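Local coordinates for protein similar to metal-dependent hydrolase (Staphylococcus aureus subsp. aureus Mu50, PDB 3ESH) that is probably a metal-dependent hydrolase of the metallo-beta-lactamase superfamily whose substrate is not established, at residues Gly4-His9 with Ile194-Asp199; Asn15-Gly20 with Gln43-Thr48; His110-Ala115 with Phe249-Asn254. One frame throughout, in Å; residues are numbered along the deposited sequence.

Interaction 1: residues Gly4-His9 with Ile194-Asp199; sequences GDISIH and IESQGD
I6 and I8 press against I194 where the two beta-sheets of the metallo-beta-lactamase fold face each other at one end of the sandwich. Strand 6-10 belongs to one sheet, strand 190-196 to the other, and their local axes stay 8.5 Å apart, so side chains bridge the gap. I6 keeps its long branch extended (chi2 -178°) and lays CD1 across the CG2 branch of I194 at 3.5 Å, while its CG1 covers CB of S196. I8 instead bends at chi2, and its CD1 meets CD1 of I194 tip to tip at 3.4 Å. I53 and I177 extend this apolar layer between the sheets.

Toward the turn the contact becomes polar. A type II' turn, S196 to D199, joins the strand to the next one, and G4 CA makes a CA-H...O contact with S196 O at 3.5 Å. The S196 hydroxyl swings opposite its own backbone N (chi1 -168°) and accepts from D5 N at 2.7 Å. Beyond it, the side chains of D5 and Q197 cross at about a right angle. At the far end of the turn, D199 OD2 accepts from G4 N at 2.6 Å on its anti lone pair, the one facing away from OD1.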
# COMPACT_ATOMS: atom_id res chain seq x y z
N GLY A 4 39.34 -7.16 -10.71
CA GLY A 4 39.57 -6.85 -12.11
C GLY A 4 40.46 -5.63 -12.23
O GLY A 4 41.55 -5.58 -11.64
N ASP A 5 40.00 -4.62 -12.96
CA ASP A 5 40.78 -3.39 -13.14
C ASP A 5 40.56 -2.43 -11.99
O ASP A 5 41.24 -1.41 -11.89
CB ASP A 5 40.39 -2.68 -14.44
CG ASP A 5 40.61 -3.54 -15.68
OD1 ASP A 5 41.65 -4.23 -15.75
OD2 ASP A 5 39.75 -3.52 -16.58
N ILE A 6 39.61 -2.76 -11.11
CA ILE A 6 39.30 -1.89 -9.98
C ILE A 6 40.12 -2.16 -8.73
O ILE A 6 40.28 -3.30 -8.30
CB ILE A 6 37.79 -1.96 -9.63
CG1 ILE A 6 36.95 -1.61 -10.87
CG2 ILE A 6 37.47 -1.02 -8.48
CD1 ILE A 6 35.45 -1.61 -10.64
N SER A 7 40.63 -1.09 -8.13
CA SER A 7 41.40 -1.20 -6.90
C SER A 7 40.50 -0.80 -5.72
O SER A 7 39.82 0.23 -5.76
CB SER A 7 42.63 -0.31 -6.99
OG SER A 7 43.52 -0.56 -5.92
N ILE A 8 40.48 -1.61 -4.67
CA ILE A 8 39.64 -1.34 -3.51
C ILE A 8 40.46 -1.27 -2.22
O ILE A 8 41.28 -2.14 -1.97
CB ILE A 8 38.57 -2.44 -3.33
CG1 ILE A 8 37.64 -2.50 -4.55
CG2 ILE A 8 37.77 -2.18 -2.08
CD1 ILE A 8 36.76 -1.29 -4.72
N HIS A 9 40.24 -0.23 -1.42
CA HIS A 9 40.94 -0.06 -0.15
C HIS A 9 40.04 0.55 0.90
O HIS A 9 38.96 1.03 0.59
CB HIS A 9 42.16 0.84 -0.30
CG HIS A 9 43.18 0.34 -1.27
ND1 HIS A 9 43.24 0.77 -2.58
CD2 HIS A 9 44.15 -0.60 -1.14
CE1 HIS A 9 44.20 0.12 -3.21
NE2 HIS A 9 44.77 -0.71 -2.36
N ILE A 194 30.45 -4.08 -6.83
CA ILE A 194 31.55 -3.70 -7.70
C ILE A 194 31.90 -4.90 -8.58
O ILE A 194 32.08 -6.00 -8.08
CB ILE A 194 32.78 -3.32 -6.88
CG1 ILE A 194 32.36 -2.40 -5.73
CG2 ILE A 194 33.79 -2.60 -7.75
CD1 ILE A 194 33.47 -2.06 -4.77
N GLU A 195 32.01 -4.67 -9.89
CA GLU A 195 32.35 -5.74 -10.82
C GLU A 195 33.30 -5.27 -11.91
O GLU A 195 33.05 -4.28 -12.56
CB GLU A 195 31.09 -6.31 -11.48
CG GLU A 195 30.24 -7.19 -10.57
CD GLU A 195 28.90 -7.59 -11.19
OE1 GLU A 195 27.92 -6.83 -11.04
OE2 GLU A 195 28.84 -8.65 -11.85
N SER A 196 34.41 -5.98 -12.07
CA SER A 196 35.42 -5.68 -13.09
C SER A 196 35.97 -7.03 -13.53
O SER A 196 36.27 -7.87 -12.68
CB SER A 196 36.54 -4.82 -12.51
OG SER A 196 37.37 -4.29 -13.55
N GLN A 197 36.10 -7.25 -14.83
CA GLN A 197 36.56 -8.54 -15.33
C GLN A 197 35.53 -9.54 -14.81
O GLN A 197 34.32 -9.30 -14.91
CB GLN A 197 37.93 -8.91 -14.76
CG GLN A 197 39.11 -8.56 -15.64
CD GLN A 197 39.16 -7.09 -15.99
OE1 GLN A 197 38.34 -6.59 -16.76
NE2 GLN A 197 40.13 -6.39 -15.42
N GLY A 198 35.99 -10.64 -14.24
CA GLY A 198 35.06 -11.62 -13.71
C GLY A 198 34.89 -11.48 -12.21
O GLY A 198 34.03 -12.12 -11.61
N ASP A 199 35.70 -10.62 -11.60
CA ASP A 199 35.66 -10.42 -10.15
C ASP A 199 34.44 -9.63 -9.67
O ASP A 199 33.98 -8.70 -10.34
CB ASP A 199 36.93 -9.72 -9.68
CG ASP A 199 38.18 -10.43 -10.16
OD1 ASP A 199 38.18 -11.67 -10.18
OD2 ASP A 199 39.16 -9.74 -10.51

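Interaction 2: residues Asn15-Gly20 with Gln43-Thr48; sequences NTKMDG and QINLPT
N15-D19 and Q43-P47 run antiparallel as a two-stranded ribbon, their local axes 4.3 Å apart at closest approach and 147° between their directions. T16 with L46 and M18 with I44 are the hydrogen-bonded pairs. Each exchanges two backbone bonds, among them L46 N to T16 O and I44 N to M18 O, both 2.8 Å; M18 N to I44 O is longer at 3.2 Å. N15-P47, K17-N45 and D19-Q43 are non-hydrogen-bonded pairs.

N15, K17, N45 and P47 share one face. With chi1 at 77°, the N15 amide stands between its own N and carbonyl carbon, and ND2 gives a weak bond to OD1 of N45 at 3.1 Å, the amide planes 47° apart. The same OD1 has CG of K17 alongside it at 3.6 Å. K17 then bends at chi3 and chi4, its end leading away from the partner strand to a salt bridge with D82, whose backbone N is also bonded to OD1 of N15.

T16, M18, I44 and L46 lie on the other face. The selenomethionine M18 crosses L46 at about a right angle, CG on CD1 at 3.9 Å; T48, just past the strand, meets CG2 of T16 with its own CG2. CG2 of I44 packs on CA of G20. The L46 side chain lies near, without touching, a possible, unconfirmed metal site.

D19 ends its strand as the N-cap of helix 20-24, OD2 taking the N-H of A22, while OD1 accepts from K29 N of the second subunit. M23 of that helix covers M18 and L46, and F79 from a loop also packs on M18.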
# COMPACT_ATOMS: atom_id res chain seq x y z
N ASN A 15 36.16 5.66 14.54
CA ASN A 15 35.49 4.50 15.11
C ASN A 15 34.43 4.93 16.13
O ASN A 15 34.40 6.07 16.58
CB ASN A 15 36.50 3.59 15.82
CG ASN A 15 36.92 4.15 17.17
OD1 ASN A 15 37.62 5.17 17.25
ND2 ASN A 15 36.48 3.50 18.25
N THR A 16 33.57 3.98 16.49
CA THR A 16 32.52 4.21 17.47
C THR A 16 32.31 2.93 18.27
O THR A 16 32.55 1.84 17.77
CB THR A 16 31.18 4.59 16.79
OG1 THR A 16 30.73 3.49 15.98
CG2 THR A 16 31.34 5.83 15.93
N LYS A 17 31.88 3.07 19.52
CA LYS A 17 31.61 1.91 20.35
C LYS A 17 30.11 1.95 20.64
O LYS A 17 29.63 2.85 21.34
CB LYS A 17 32.44 1.95 21.64
CG LYS A 17 33.95 1.73 21.40
CD LYS A 17 34.69 1.24 22.66
CE LYS A 17 35.09 2.36 23.61
NZ LYS A 17 36.18 3.20 23.03
N MSE A 18 29.39 0.99 20.07
CA MSE A 18 27.95 0.90 20.25
C MSE A 18 27.60 -0.29 21.12
O MSE A 18 28.31 -1.28 21.12
CB MSE A 18 27.26 0.74 18.89
CG MSE A 18 27.48 1.85 17.90
SE MSE A 18 26.95 3.53 18.63
CE MSE A 18 28.69 4.29 18.71
N ASP A 19 26.49 -0.19 21.85
CA ASP A 19 26.02 -1.27 22.71
C ASP A 19 25.79 -2.57 21.91
O ASP A 19 25.07 -2.57 20.93
CB ASP A 19 24.73 -0.85 23.42
CG ASP A 19 24.21 -1.92 24.38
OD1 ASP A 19 24.72 -2.02 25.52
OD2 ASP A 19 23.29 -2.68 23.98
N GLY A 20 26.41 -3.66 22.35
CA GLY A 20 26.26 -4.93 21.66
C GLY A 20 24.82 -5.41 21.55
O GLY A 20 24.39 -5.87 20.49
N GLN A 43 29.65 -2.55 25.23
CA GLN A 43 29.91 -1.89 23.96
C GLN A 43 30.87 -2.71 23.12
O GLN A 43 31.83 -3.25 23.66
CB GLN A 43 30.54 -0.51 24.18
CG GLN A 43 29.93 0.34 25.28
CD GLN A 43 30.68 1.65 25.49
OE1 GLN A 43 31.85 1.65 25.88
NE2 GLN A 43 30.02 2.77 25.22
N ILE A 44 30.61 -2.80 21.82
CA ILE A 44 31.52 -3.52 20.92
C ILE A 44 32.15 -2.44 20.05
O ILE A 44 31.53 -1.41 19.78
CB ILE A 44 30.81 -4.56 20.04
CG1 ILE A 44 29.92 -3.87 19.01
CG2 ILE A 44 30.02 -5.54 20.93
CD1 ILE A 44 29.37 -4.80 17.93
N ASN A 45 33.38 -2.68 19.60
CA ASN A 45 34.09 -1.70 18.80
C ASN A 45 33.76 -1.77 17.32
O ASN A 45 33.94 -2.80 16.68
CB ASN A 45 35.60 -1.87 18.97
CG ASN A 45 36.37 -0.70 18.40
OD1 ASN A 45 36.21 0.43 18.85
ND2 ASN A 45 37.20 -0.97 17.40
N LEU A 46 33.28 -0.65 16.78
CA LEU A 46 32.91 -0.57 15.38
C LEU A 46 33.63 0.51 14.60
O LEU A 46 33.29 1.69 14.68
CB LEU A 46 31.41 -0.34 15.23
CG LEU A 46 30.41 -1.41 15.68
CD1 LEU A 46 29.02 -0.82 15.55
CD2 LEU A 46 30.55 -2.68 14.85
N PRO A 47 34.65 0.12 13.82
CA PRO A 47 35.37 1.12 13.03
C PRO A 47 34.39 1.76 12.03
O PRO A 47 33.40 1.13 11.63
CB PRO A 47 36.42 0.29 12.28
CG PRO A 47 36.66 -0.85 13.19
CD PRO A 47 35.29 -1.20 13.71
N THR A 48 34.67 3.00 11.65
CA THR A 48 33.86 3.69 10.65
C THR A 48 34.90 4.00 9.56
O THR A 48 35.42 5.12 9.48
CB THR A 48 33.24 4.99 11.21
OG1 THR A 48 34.28 5.87 11.65
CG2 THR A 48 32.31 4.68 12.38

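Interaction 3: residues His110-Ala115 with Phe249-Asn254; sequences HFDHAA and FYHDEN
H113 and Y250 lay their rings face to face in an offset stack, planes 17° apart and centroids 4.4 Å apart. CE2 of Y250 sits over the centre of the imidazole, while the imidazole lies toward the rim of the phenol ring; the two side chains slide past each other in opposite directions. Y250 reaches across because its CG is anti to the backbone N (chi1 175°), which carries the hydroxyl to the first turn of helix 111-114. There OH donates to the carbonyl oxygen of D112 at 2.7 Å, in the carbonyl plane and on a lone pair, so that the bond lies at the ring's edge while the stack occupies a face.

H251 approaches differently. Its ring stands nearly perpendicular to that of H113 (87°), in an oblique contact with centroids 5.0 Å apart, and one face is covered by CD2 of its neighbour Y250. The carboxylate of D112 is almost coplanar with the H251 ring, and OD2 meets its edge at NE2, a weak bond of 3.2 Å. The other nitrogen, ND1, is hydrogen-bonded to the carbonyl oxygen of P47, the stronger of the ring's two polar contacts.

H110, D112 and H113, with H108 just before them, spell the HxHxDH motif of the superfamily, whose side chains in relatives bind metal. H110, H185 and D206 face one vacant point, consistent with an empty metal site, and D206 also touches H113 and H251. The chemistry thus divides between a main-chain carbonyl that accepts from a tyrosine hydroxyl and a carboxylate aligned with an imidazole edge, consistent with the 249-254 loop steadying D112 and H113 beside a possible metal site.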
# COMPACT_ATOMS: atom_id res chain seq x y z
N HIS A 110 23.04 7.91 8.37
CA HIS A 110 23.21 7.90 9.82
C HIS A 110 24.55 8.61 10.14
O HIS A 110 25.44 8.68 9.29
CB HIS A 110 23.18 6.46 10.32
CG HIS A 110 21.81 5.86 10.32
ND1 HIS A 110 21.58 4.52 10.57
CD2 HIS A 110 20.60 6.41 10.12
CE1 HIS A 110 20.29 4.28 10.52
NE2 HIS A 110 19.66 5.41 10.25
N PHE A 111 24.68 9.14 11.36
CA PHE A 111 25.89 9.88 11.71
C PHE A 111 27.19 9.09 11.59
O PHE A 111 28.21 9.63 11.16
CB PHE A 111 25.77 10.46 13.13
CG PHE A 111 26.16 9.50 14.21
CD1 PHE A 111 25.23 8.63 14.76
CD2 PHE A 111 27.47 9.45 14.68
CE1 PHE A 111 25.59 7.72 15.76
CE2 PHE A 111 27.85 8.56 15.68
CZ PHE A 111 26.91 7.69 16.22
N ASP A 112 27.15 7.81 11.95
CA ASP A 112 28.34 6.98 11.86
C ASP A 112 28.85 6.87 10.42
O ASP A 112 29.96 6.42 10.19
CB ASP A 112 28.08 5.59 12.47
CG ASP A 112 26.76 4.97 12.00
OD1 ASP A 112 25.71 5.65 12.08
OD2 ASP A 112 26.77 3.78 11.55
N HIS A 113 28.05 7.31 9.46
CA HIS A 113 28.43 7.24 8.05
C HIS A 113 28.55 8.60 7.36
O HIS A 113 29.33 8.75 6.42
CB HIS A 113 27.42 6.40 7.25
CG HIS A 113 27.40 4.94 7.61
ND1 HIS A 113 27.07 4.48 8.87
CD2 HIS A 113 27.66 3.84 6.87
CE1 HIS A 113 27.13 3.16 8.89
NE2 HIS A 113 27.49 2.74 7.69
N ALA A 114 27.79 9.59 7.82
CA ALA A 114 27.78 10.90 7.18
C ALA A 114 28.43 12.08 7.90
O ALA A 114 28.60 13.15 7.30
CB ALA A 114 26.35 11.25 6.82
N ALA A 115 28.81 11.92 9.16
CA ALA A 115 29.43 13.03 9.88
C ALA A 115 30.68 13.59 9.21
O ALA A 115 30.95 14.79 9.26
CB ALA A 115 29.75 12.62 11.29
N PHE A 249 33.45 -4.77 4.25
CA PHE A 249 32.88 -4.27 5.49
C PHE A 249 33.36 -2.88 5.84
O PHE A 249 34.47 -2.48 5.51
CB PHE A 249 33.18 -5.24 6.62
CG PHE A 249 32.50 -6.56 6.45
CD1 PHE A 249 31.15 -6.71 6.79
CD2 PHE A 249 33.18 -7.64 5.88
CE1 PHE A 249 30.49 -7.91 6.57
CE2 PHE A 249 32.53 -8.84 5.65
CZ PHE A 249 31.18 -8.98 5.99
N TYR A 250 32.50 -2.14 6.53
CA TYR A 250 32.77 -0.78 6.93
C TYR A 250 32.94 -0.73 8.44
O TYR A 250 33.73 0.05 8.96
CB TYR A 250 31.59 0.10 6.51
CG TYR A 250 31.62 1.56 6.95
CD1 TYR A 250 32.22 2.53 6.15
CD2 TYR A 250 31.00 1.96 8.13
CE1 TYR A 250 32.17 3.89 6.51
CE2 TYR A 250 30.95 3.31 8.49
CZ TYR A 250 31.54 4.26 7.68
OH TYR A 250 31.46 5.59 8.04
N HIS A 251 32.18 -1.60 9.13
CA HIS A 251 32.17 -1.67 10.59
C HIS A 251 32.93 -2.82 11.25
O HIS A 251 33.10 -2.80 12.47
CB HIS A 251 30.73 -1.76 11.12
CG HIS A 251 29.97 -0.48 11.07
ND1 HIS A 251 30.51 0.72 11.50
CD2 HIS A 251 28.70 -0.21 10.70
CE1 HIS A 251 29.59 1.66 11.41
NE2 HIS A 251 28.48 1.12 10.92
N ASP A 252 33.34 -3.83 10.50
CA ASP A 252 34.01 -4.96 11.14
C ASP A 252 35.43 -4.61 11.61
O ASP A 252 36.28 -4.24 10.81
CB ASP A 252 34.02 -6.17 10.20
CG ASP A 252 34.19 -7.49 10.94
OD1 ASP A 252 33.49 -8.47 10.59
OD2 ASP A 252 35.02 -7.53 11.87
N GLU A 253 35.68 -4.73 12.91
CA GLU A 253 36.99 -4.40 13.46
C GLU A 253 38.12 -5.33 13.04
O GLU A 253 39.26 -4.88 12.91
CB GLU A 253 36.95 -4.36 14.99
CG GLU A 253 36.62 -5.69 15.66
CD GLU A 253 36.65 -5.62 17.19
OE1 GLU A 253 35.96 -6.46 17.84
OE2 GLU A 253 37.35 -4.74 17.75
N ASN A 254 37.81 -6.60 12.82
CA ASN A 254 38.84 -7.57 12.46
C ASN A 254 39.11 -7.63 10.97
O ASN A 254 40.26 -7.56 10.54
CB ASN A 254 38.43 -8.97 12.92
CG ASN A 254 37.78 -8.97 14.28
OD1 ASN A 254 36.59 -9.28 14.43
ND2 ASN A 254 38.56 -8.60 15.30

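How the interactions relate
From the N terminus, strand 6-10 enters the first large sheet, and the end of strand 190-196 with its turn comes back to it in interaction 1, closing a loop of 184 residues and joining the two sheets of the sandwich. Interaction 2 nests inside that loop, a short two-stranded sheet enclosing 22 residues on the opposite side of the chain's centre, about 29 Å from interaction 1 between centres. Interaction 3 opens after interaction 2 has closed and crosses interaction 1; it brings helix 111-114 to the loop after strand 246-248. Interactions 2 and 3 touch, with L46 packing on H251 and N45 and P47 on E253, which ties the small sheet to the possible metal-site region.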